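Replicative DNA helicase (Mycobacterium chimaera, PDB 6RIY) is a replicative helicase whose crystallised part, an intein of the Hedgehog/intein fold, probably excises itself by protein splicing and joins the flanking helicase segments. Local coordinates at residues F53-I59 and A136-V141; T16-V20 and V122-E126; V60-A64 and R74-Q78. One frame throughout, in Å; residues are numbered along the deposited sequence.

Interaction 1 of 3, residues F53-I59 and A136-V141; sequences FSDGTVI and AGRGMV
Thr57 and Gly56, at the end of one turn, face Arg138 and Gly139 in another, and two direct hydrogen bonds cross between them. Arg138 NH2 gives a fairly straight one to Gly56 O (3.0 Å, N-H...O angle 163°); the oxygen lies in the guanidinium plane at its edge, although the nitrogen stands well above the carbonyl plane. Arg138 reaches that far because CG sits between its backbone N and carbonyl carbon (chi1 73°) and the chain then runs extended to NE. A water accepts from Val58 N and, weakly, from Arg138 NE, adding a bridge. The second direct bond, from Gly139 N to Thr57 OG1, is weak, with an angle of 120° at 2.9 Å.

Behind that hydroxyl stands an Asx turn. Thr57 N donates to Asp55 OD1 (3.0 Å), while Thr57 OG1 donates to Asp55 OD2 (2.7 Å), each donor standing out of the carboxylate plane, the backbone N further than the hydroxyl.

The apolar contacts lie deeper. Val141 CG1 rests over one face of the Phe53 ring in a CH-pi contact, 4.0 Å from the centroid, and Val141 CG2 meets Thr57 CG2 at 4.0 Å. Ile59 CD1 abuts Ala136 CB (3.9 Å), with Leu2 of strand 2-3 touching both residues.

The contact joins the hairpin of strands 48-53 and 58-62 to the turn leading into strand 141-144, near the C-terminal end of the intein. Since its proton goes to Asp55, the Thr57 hydroxyl meets Gly139 as an acceptor, and the carboxylate probably fixes the rotation of that hydroxyl.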
loop_
_atom_site.group_PDB
_atom_site.type_symbol
_atom_site.label_atom_id
_atom_site.label_comp_id
_atom_site.label_asym_id
_atom_site.label_seq_id
_atom_site.Cartn_x
_atom_site.Cartn_y
_atom_site.Cartn_z
ATOM N N PHE A 53 -7.454 -8.182 -2.990
ATOM C CA PHE A 53 -7.835 -7.582 -4.264
ATOM C C PHE A 53 -8.224 -8.654 -5.267
ATOM O O PHE A 53 -7.966 -9.838 -5.076
ATOM C CB PHE A 53 -6.700 -6.716 -4.795
ATOM C CG PHE A 53 -6.358 -5.588 -3.876
ATOM C CD1 PHE A 53 -7.064 -4.397 -3.932
ATOM C CD2 PHE A 53 -5.348 -5.730 -2.944
ATOM C CE1 PHE A 53 -6.757 -3.344 -3.077
ATOM C CE2 PHE A 53 -5.038 -4.685 -2.070
ATOM C CZ PHE A 53 -5.749 -3.486 -2.151
ATOM N N SER A 54 -8.862 -8.213 -6.355
ATOM C CA SER A 54 -9.376 -9.147 -7.347
ATOM C C SER A 54 -8.277 -9.836 -8.147
ATOM O O SER A 54 -8.572 -10.815 -8.842
ATOM C CB SER A 54 -10.328 -8.427 -8.301
ATOM O OG SER A 54 -9.688 -7.307 -8.883
ATOM N N ASP A 55 -7.034 -9.365 -8.064
ATOM C CA ASP A 55 -5.926 -9.975 -8.788
ATOM C C ASP A 55 -5.230 -11.059 -7.981
ATOM O O ASP A 55 -4.288 -11.678 -8.481
ATOM C CB ASP A 55 -4.904 -8.910 -9.187
ATOM C CG ASP A 55 -4.209 -8.296 -7.977
ATOM O OD1 ASP A 55 -4.813 -8.293 -6.881
ATOM O OD2 ASP A 55 -3.068 -7.815 -8.124
ATOM N N GLY A 56 -5.661 -11.293 -6.746
ATOM C CA GLY A 56 -5.014 -12.239 -5.864
ATOM C C GLY A 56 -4.085 -11.606 -4.853
ATOM O O GLY A 56 -3.642 -12.293 -3.930
ATOM N N THR A 57 -3.782 -10.321 -4.997
ATOM C CA THR A 57 -2.917 -9.644 -4.042
ATOM C C THR A 57 -3.628 -9.494 -2.703
ATOM O O THR A 57 -4.787 -9.064 -2.644
ATOM C CB THR A 57 -2.514 -8.265 -4.568
ATOM O OG1 THR A 57 -1.788 -8.408 -5.791
ATOM C CG2 THR A 57 -1.636 -7.523 -3.533
ATOM N N VAL A 58 -2.921 -9.828 -1.627
ATOM C CA VAL A 58 -3.393 -9.627 -0.265
ATOM C C VAL A 58 -2.353 -8.787 0.465
ATOM O O VAL A 58 -1.180 -9.174 0.535
ATOM C CB VAL A 58 -3.623 -10.959 0.462
ATOM C CG1 VAL A 58 -3.867 -10.721 1.947
ATOM C CG2 VAL A 58 -4.790 -11.708 -0.176
ATOM N N ILE A 59 -2.776 -7.642 0.992
ATOM C CA ILE A 59 -1.904 -6.739 1.732
ATOM C C ILE A 59 -2.491 -6.533 3.122
ATOM O O ILE A 59 -3.685 -6.259 3.261
ATOM C CB ILE A 59 -1.751 -5.389 1.011
ATOM C CG1 ILE A 59 -1.082 -5.590 -0.342
ATOM C CG2 ILE A 59 -0.929 -4.398 1.871
ATOM C CD1 ILE A 59 -1.091 -4.347 -1.179
ATOM N N ALA A 136 2.340 -1.626 -4.285
ATOM C CA ALA A 136 2.572 -2.557 -3.183
ATOM C C ALA A 136 1.959 -3.916 -3.472
ATOM O O ALA A 136 0.931 -4.023 -4.146
ATOM C CB ALA A 136 1.989 -2.026 -1.872
ATOM N N GLY A 137 2.574 -4.957 -2.911
ATOM C CA GLY A 137 2.072 -6.305 -3.047
ATOM C C GLY A 137 2.491 -6.929 -4.364
ATOM O O GLY A 137 2.962 -6.266 -5.289
ATOM N N ARG A 138 2.308 -8.248 -4.447
ATOM C CA ARG A 138 2.801 -8.957 -5.622
ATOM C C ARG A 138 2.125 -8.463 -6.900
ATOM O O ARG A 138 2.730 -8.505 -7.980
ATOM C CB ARG A 138 2.621 -10.466 -5.440
ATOM C CG ARG A 138 1.208 -10.976 -5.542
ATOM C CD ARG A 138 1.144 -12.390 -4.970
ATOM N NE ARG A 138 -0.224 -12.873 -4.831
ATOM C CZ ARG A 138 -0.685 -13.976 -5.405
ATOM N NH1 ARG A 138 0.119 -14.719 -6.145
ATOM N NH2 ARG A 138 -1.942 -14.345 -5.222
ATOM N N GLY A 139 0.889 -7.978 -6.797
ATOM C CA GLY A 139 0.187 -7.401 -7.932
ATOM C C GLY A 139 0.479 -5.950 -8.223
ATOM O O GLY A 139 -0.077 -5.398 -9.184
ATOM N N MET A 140 1.331 -5.308 -7.421
ATOM C CA MET A 140 1.757 -3.922 -7.644
ATOM C C MET A 140 0.554 -2.976 -7.644
ATOM O O MET A 140 0.296 -2.237 -8.602
ATOM C CB MET A 140 2.574 -3.809 -8.937
ATOM C CG MET A 140 3.738 -4.792 -8.978
ATOM S SD MET A 140 4.777 -4.536 -10.418
ATOM C CE MET A 140 3.895 -5.486 -11.656
ATOM N N VAL A 141 -0.189 -3.038 -6.545
ATOM C CA VAL A 141 -1.412 -2.256 -6.365
ATOM C C VAL A 141 -1.036 -0.862 -5.871
ATOM O O VAL A 141 -0.306 -0.748 -4.872
ATOM C CB VAL A 141 -2.340 -2.954 -5.373
ATOM C CG1 VAL A 141 -3.630 -2.170 -5.177
ATOM C CG2 VAL A 141 -2.639 -4.373 -5.841
HETATM O O HOH W 1 -0.576 -11.309 -2.284
#

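Interaction 2 of 3, residues T16-V20 and V122-E126; sequences TMGDV and VRCVE
Arg123 turns the edge of its guanidinium to the carbonyl oxygens of Met17 and Val20, and one nitrogen serves both. The bond from Arg123 NH1 to Val20 O is short and fairly straight (2.7 Å, N-H...O angle 155°), lying in the carbonyl plane on a lone pair. The companion bond to Met17 O is weak at 2.9 Å from Arg123 NH1, and Arg123 NH2 adds another weak one to Val20 O at 3.1 Å. A bend at chi3 (81°) swings the head of the arginine onto these oxygens, while NE donates to the carbonyl of Thr40, so that the far end of the side chain is held from two parts of the chain.

Beneath the arginine the packing is close and apolar. Met17 leaves the backbone with CG anti to N (chi1 172°) and then folds at chi2 and chi3, bringing its SD tip to tip with Val125, 3.7 Å from CG1. Met17 CG also lies 3.9 Å from Arg123 CB, and Met17 CE is 3.6 Å from Arg123 O. Val20 crosses Val125 at about a right angle, their CG1 atoms 3.9 Å apart, and Tyr134 of strand 133-136 touches both Met17 and Val125.

In the Hedgehog/intein fold this is where the short 3-10 turn 17-19, leading toward strand 25-27, packs on strand 122-127. The turn itself is closed by Val20 N on Met17 O (3.2 Å), an oxygen therefore shared between a backbone N-H and the arginine.

On the outer side the contact slackens. Gly18 is partly exposed and contributes little, while the exposed Asp19 has its CB directed away from the strand, and its carboxylate makes no contact with the guanidinium despite the opposite charge.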
loop_
_atom_site.group_PDB
_atom_site.type_symbol
_atom_site.label_atom_id
_atom_site.label_comp_id
_atom_site.label_asym_id
_atom_site.label_seq_id
_atom_site.Cartn_x
_atom_site.Cartn_y
_atom_site.Cartn_z
ATOM N N THR A 16 11.063 -5.751 0.725
ATOM C CA THR A 16 9.983 -5.747 1.703
ATOM C C THR A 16 9.868 -4.358 2.312
ATOM O O THR A 16 10.835 -3.589 2.350
ATOM C CB THR A 16 10.222 -6.769 2.809
ATOM O OG1 THR A 16 11.476 -6.475 3.446
ATOM C CG2 THR A 16 10.255 -8.197 2.256
ATOM N N MET A 17 8.680 -4.056 2.829
ATOM C CA MET A 17 8.514 -2.811 3.569
ATOM C C MET A 17 9.521 -2.729 4.713
ATOM O O MET A 17 10.048 -1.649 5.010
ATOM C CB MET A 17 7.080 -2.698 4.087
ATOM C CG MET A 17 6.824 -1.539 5.025
ATOM S SD MET A 17 7.219 0.056 4.282
ATOM C CE MET A 17 5.617 0.458 3.569
ATOM N N GLY A 18 9.834 -3.865 5.342
ATOM C CA GLY A 18 10.787 -3.835 6.446
ATOM C C GLY A 18 12.185 -3.404 6.036
ATOM O O GLY A 18 12.954 -2.896 6.860
ATOM N N ASP A 19 12.546 -3.623 4.777
ATOM C CA ASP A 19 13.878 -3.334 4.268
ATOM C C ASP A 19 13.985 -1.968 3.595
ATOM O O ASP A 19 15.034 -1.652 3.038
ATOM C CB ASP A 19 14.307 -4.426 3.282
ATOM C CG ASP A 19 15.040 -5.566 3.948
ATOM O OD1 ASP A 19 15.353 -5.467 5.151
ATOM O OD2 ASP A 19 15.316 -6.570 3.258
ATOM N N VAL A 20 12.939 -1.154 3.627
ATOM C CA VAL A 20 12.971 0.142 2.950
ATOM C C VAL A 20 13.720 1.153 3.800
ATOM O O VAL A 20 13.482 1.262 5.007
ATOM C CB VAL A 20 11.547 0.645 2.652
ATOM C CG1 VAL A 20 11.612 2.049 2.091
ATOM C CG2 VAL A 20 10.866 -0.275 1.675
ATOM N N VAL A 122 4.163 -2.795 11.539
ATOM C CA VAL A 122 3.936 -2.043 10.301
ATOM C C VAL A 122 4.892 -0.857 10.247
ATOM O O VAL A 122 5.494 -0.472 11.247
ATOM C CB VAL A 122 2.466 -1.564 10.149
ATOM C CG1 VAL A 122 1.524 -2.746 10.117
ATOM C CG2 VAL A 122 2.067 -0.559 11.255
ATOM N N ARG A 123 5.021 -0.275 9.051
ATOM C CA ARG A 123 5.813 0.933 8.821
ATOM C C ARG A 123 5.142 1.796 7.761
ATOM O O ARG A 123 4.500 1.274 6.849
ATOM C CB ARG A 123 7.223 0.624 8.302
ATOM C CG ARG A 123 8.211 0.034 9.265
ATOM C CD ARG A 123 9.533 -0.228 8.525
ATOM N NE ARG A 123 10.343 0.982 8.399
ATOM C CZ ARG A 123 11.325 1.142 7.518
ATOM N NH1 ARG A 123 11.615 0.178 6.651
ATOM N NH2 ARG A 123 12.010 2.274 7.497
ATOM N N CYS A 124 5.380 3.106 7.835
ATOM C CA CYS A 124 5.003 4.044 6.782
ATOM C C CYS A 124 6.228 4.576 6.050
ATOM O O CYS A 124 7.305 4.743 6.631
ATOM C CB CYS A 124 4.227 5.247 7.326
ATOM S SG CYS A 124 2.695 4.862 8.138
ATOM N N VAL A 125 6.028 4.898 4.772
ATOM C CA VAL A 125 7.018 5.604 3.969
ATOM C C VAL A 125 6.364 6.867 3.423
ATOM O O VAL A 125 5.143 6.952 3.275
ATOM C CB VAL A 125 7.562 4.741 2.809
ATOM C CG1 VAL A 125 8.230 3.482 3.338
ATOM C CG2 VAL A 125 6.428 4.378 1.839
ATOM N N GLU A 126 7.194 7.855 3.115
ATOM C CA GLU A 126 6.778 8.967 2.275
ATOM C C GLU A 126 7.610 8.943 1.000
ATOM O O GLU A 126 8.794 8.607 1.033
ATOM C CB GLU A 126 6.927 10.299 3.005
ATOM C CG GLU A 126 6.271 10.301 4.382
ATOM C CD GLU A 126 6.281 11.660 5.055
ATOM O OE1 GLU A 126 6.017 12.670 4.368
ATOM O OE2 GLU A 126 6.550 11.719 6.274
#

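Interaction 3 of 3, residues V60-A64 and R74-Q78; sequences VADAA and RTSAQ
Ala63 and Ala77 bring their CA atoms to 5.1 Å, and Ala64 and Thr75 theirs to 5.0 Å, where the chain leaving strand 58-62 runs past the 3-10 turn that follows strand 72-75. One backbone bond spans the gap: Ala77 N donates to Ala63 O at 3.3 Å, in the carbonyl plane and on a lone pair, with an N-H...O angle of 156°.

Ser76 supplies the main side-chain link. Its OG, turned beside the backbone N and anti to the carbonyl carbon (chi1 -43°), donates to Asp62 O at 2.9 Å from slightly outside the carbonyl plane. The same hydroxyl receives the indole N-H of Trp67, so this buried oxygen sits between a donor and an acceptor, with Ala61 CB packed 3.8 Å from OG.

In sequence the first segment falls just before His65, a position consistent with the TxxH motif of intein block B, here with Asp62 at its first place. The Asp62 carboxylate turns to another task: OD1 accepts from Ala1 N, at the start of the intein.

Thr75 and the small methyls of Ala63 and Ala77 complete the packing. Thr75 CB comes to 3.4 Å from Ala63 O, and its CG2 lies near Ala64 O. The methyls of Ala63 and Ala77 lie side by side more loosely, CB to CB 4.3 Å, while Tyr49 of strand 48-53 touches these two residues and Ser76. From the strand before the turn, the Arg74 side chain reaches forward, and NH1 donates to Gln78 O at the turn's last residue.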
loop_
_atom_site.group_PDB
_atom_site.type_symbol
_atom_site.label_atom_id
_atom_site.label_comp_id
_atom_site.label_asym_id
_atom_site.label_seq_id
_atom_site.Cartn_x
_atom_site.Cartn_y
_atom_site.Cartn_z
ATOM N N VAL A 60 -1.649 -6.642 4.141
ATOM C CA VAL A 60 -2.035 -6.333 5.509
ATOM C C VAL A 60 -1.559 -4.925 5.825
ATOM O O VAL A 60 -0.381 -4.591 5.622
ATOM C CB VAL A 60 -1.462 -7.365 6.489
ATOM C CG1 VAL A 60 -1.691 -6.936 7.920
ATOM C CG2 VAL A 60 -2.101 -8.724 6.207
ATOM N N ALA A 61 -2.484 -4.087 6.273
ATOM C CA ALA A 61 -2.197 -2.679 6.471
ATOM C C ALA A 61 -2.895 -2.223 7.734
ATOM O O ALA A 61 -3.872 -2.833 8.182
ATOM C CB ALA A 61 -2.657 -1.832 5.278
ATOM N N ASP A 62 -2.404 -1.129 8.311
ATOM C CA ASP A 62 -3.099 -0.668 9.495
ATOM C C ASP A 62 -4.449 -0.071 9.102
ATOM O O ASP A 62 -4.737 0.197 7.924
ATOM C CB ASP A 62 -2.235 0.307 10.301
ATOM C CG ASP A 62 -2.247 1.699 9.753
ATOM O OD1 ASP A 62 -2.301 1.865 8.519
ATOM O OD2 ASP A 62 -2.186 2.640 10.571
ATOM N N ALA A 63 -5.315 0.059 10.105
ATOM C CA ALA A 63 -6.701 0.425 9.834
ATOM C C ALA A 63 -6.816 1.763 9.122
ATOM O O ALA A 63 -7.762 1.970 8.346
ATOM C CB ALA A 63 -7.490 0.459 11.145
ATOM N N ALA A 64 -5.873 2.675 9.352
ATOM C CA ALA A 64 -5.982 4.013 8.789
ATOM C C ALA A 64 -5.214 4.199 7.487
ATOM O O ALA A 64 -5.234 5.304 6.938
ATOM C CB ALA A 64 -5.511 5.052 9.800
ATOM N N ARG A 74 -10.098 5.999 0.637
ATOM C CA ARG A 74 -10.694 5.220 1.715
ATOM C C ARG A 74 -9.600 4.620 2.580
ATOM O O ARG A 74 -8.537 4.256 2.083
ATOM C CB ARG A 74 -11.586 4.095 1.178
ATOM C CG ARG A 74 -12.784 4.603 0.389
ATOM C CD ARG A 74 -13.910 3.570 0.338
ATOM N NE ARG A 74 -15.207 4.205 0.104
ATOM C CZ ARG A 74 -16.232 4.163 0.952
ATOM N NH1 ARG A 74 -16.132 3.501 2.099
ATOM N NH2 ARG A 74 -17.369 4.776 0.650
ATOM N N THR A 75 -9.862 4.529 3.875
ATOM C CA THR A 75 -8.949 3.789 4.729
ATOM C C THR A 75 -9.251 2.301 4.630
ATOM O O THR A 75 -10.318 1.897 4.168
ATOM C CB THR A 75 -9.069 4.240 6.181
ATOM O OG1 THR A 75 -10.349 3.845 6.674
ATOM C CG2 THR A 75 -8.934 5.747 6.286
ATOM N N SER A 76 -8.284 1.480 5.057
ATOM C CA SER A 76 -8.488 0.034 5.018
ATOM C C SER A 76 -9.794 -0.351 5.694
ATOM O O SER A 76 -10.528 -1.210 5.199
ATOM C CB SER A 76 -7.321 -0.696 5.697
ATOM O OG SER A 76 -6.066 -0.144 5.342
ATOM N N ALA A 77 -10.108 0.296 6.818
ATOM C CA ALA A 77 -11.300 -0.044 7.590
ATOM C C ALA A 77 -12.594 0.358 6.893
ATOM O O ALA A 77 -13.666 -0.096 7.303
ATOM C CB ALA A 77 -11.240 0.617 8.965
ATOM N N GLN A 78 -12.527 1.212 5.878
ATOM C CA GLN A 78 -13.725 1.621 5.160
ATOM C C GLN A 78 -13.876 0.932 3.812
ATOM O O GLN A 78 -14.869 1.180 3.125
ATOM C CB GLN A 78 -13.737 3.141 4.965
#

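Overall arrangement
From the N terminus, residues 16-20 come first and wait for 122-126, so interaction 2 closes a long loop. Residues 53-59 open interaction 1 within that span, and the chain runs straight on into 60-64, which pairs only ten residues later with 74-78 in interaction 3. Next 122-126 completes interaction 2, and 136-141 completes interaction 1. Interactions 1 and 2 therefore cross, whereas the short loop of interaction 3 lies within both. Strand 58-62 serves interactions 1 and 3, joining the turn before strand 141-144 to the small hairpin 66-69/72-75; interaction 2 packs the 17-19 turn on strand 122-127, its centre about 16 Å from either of the others.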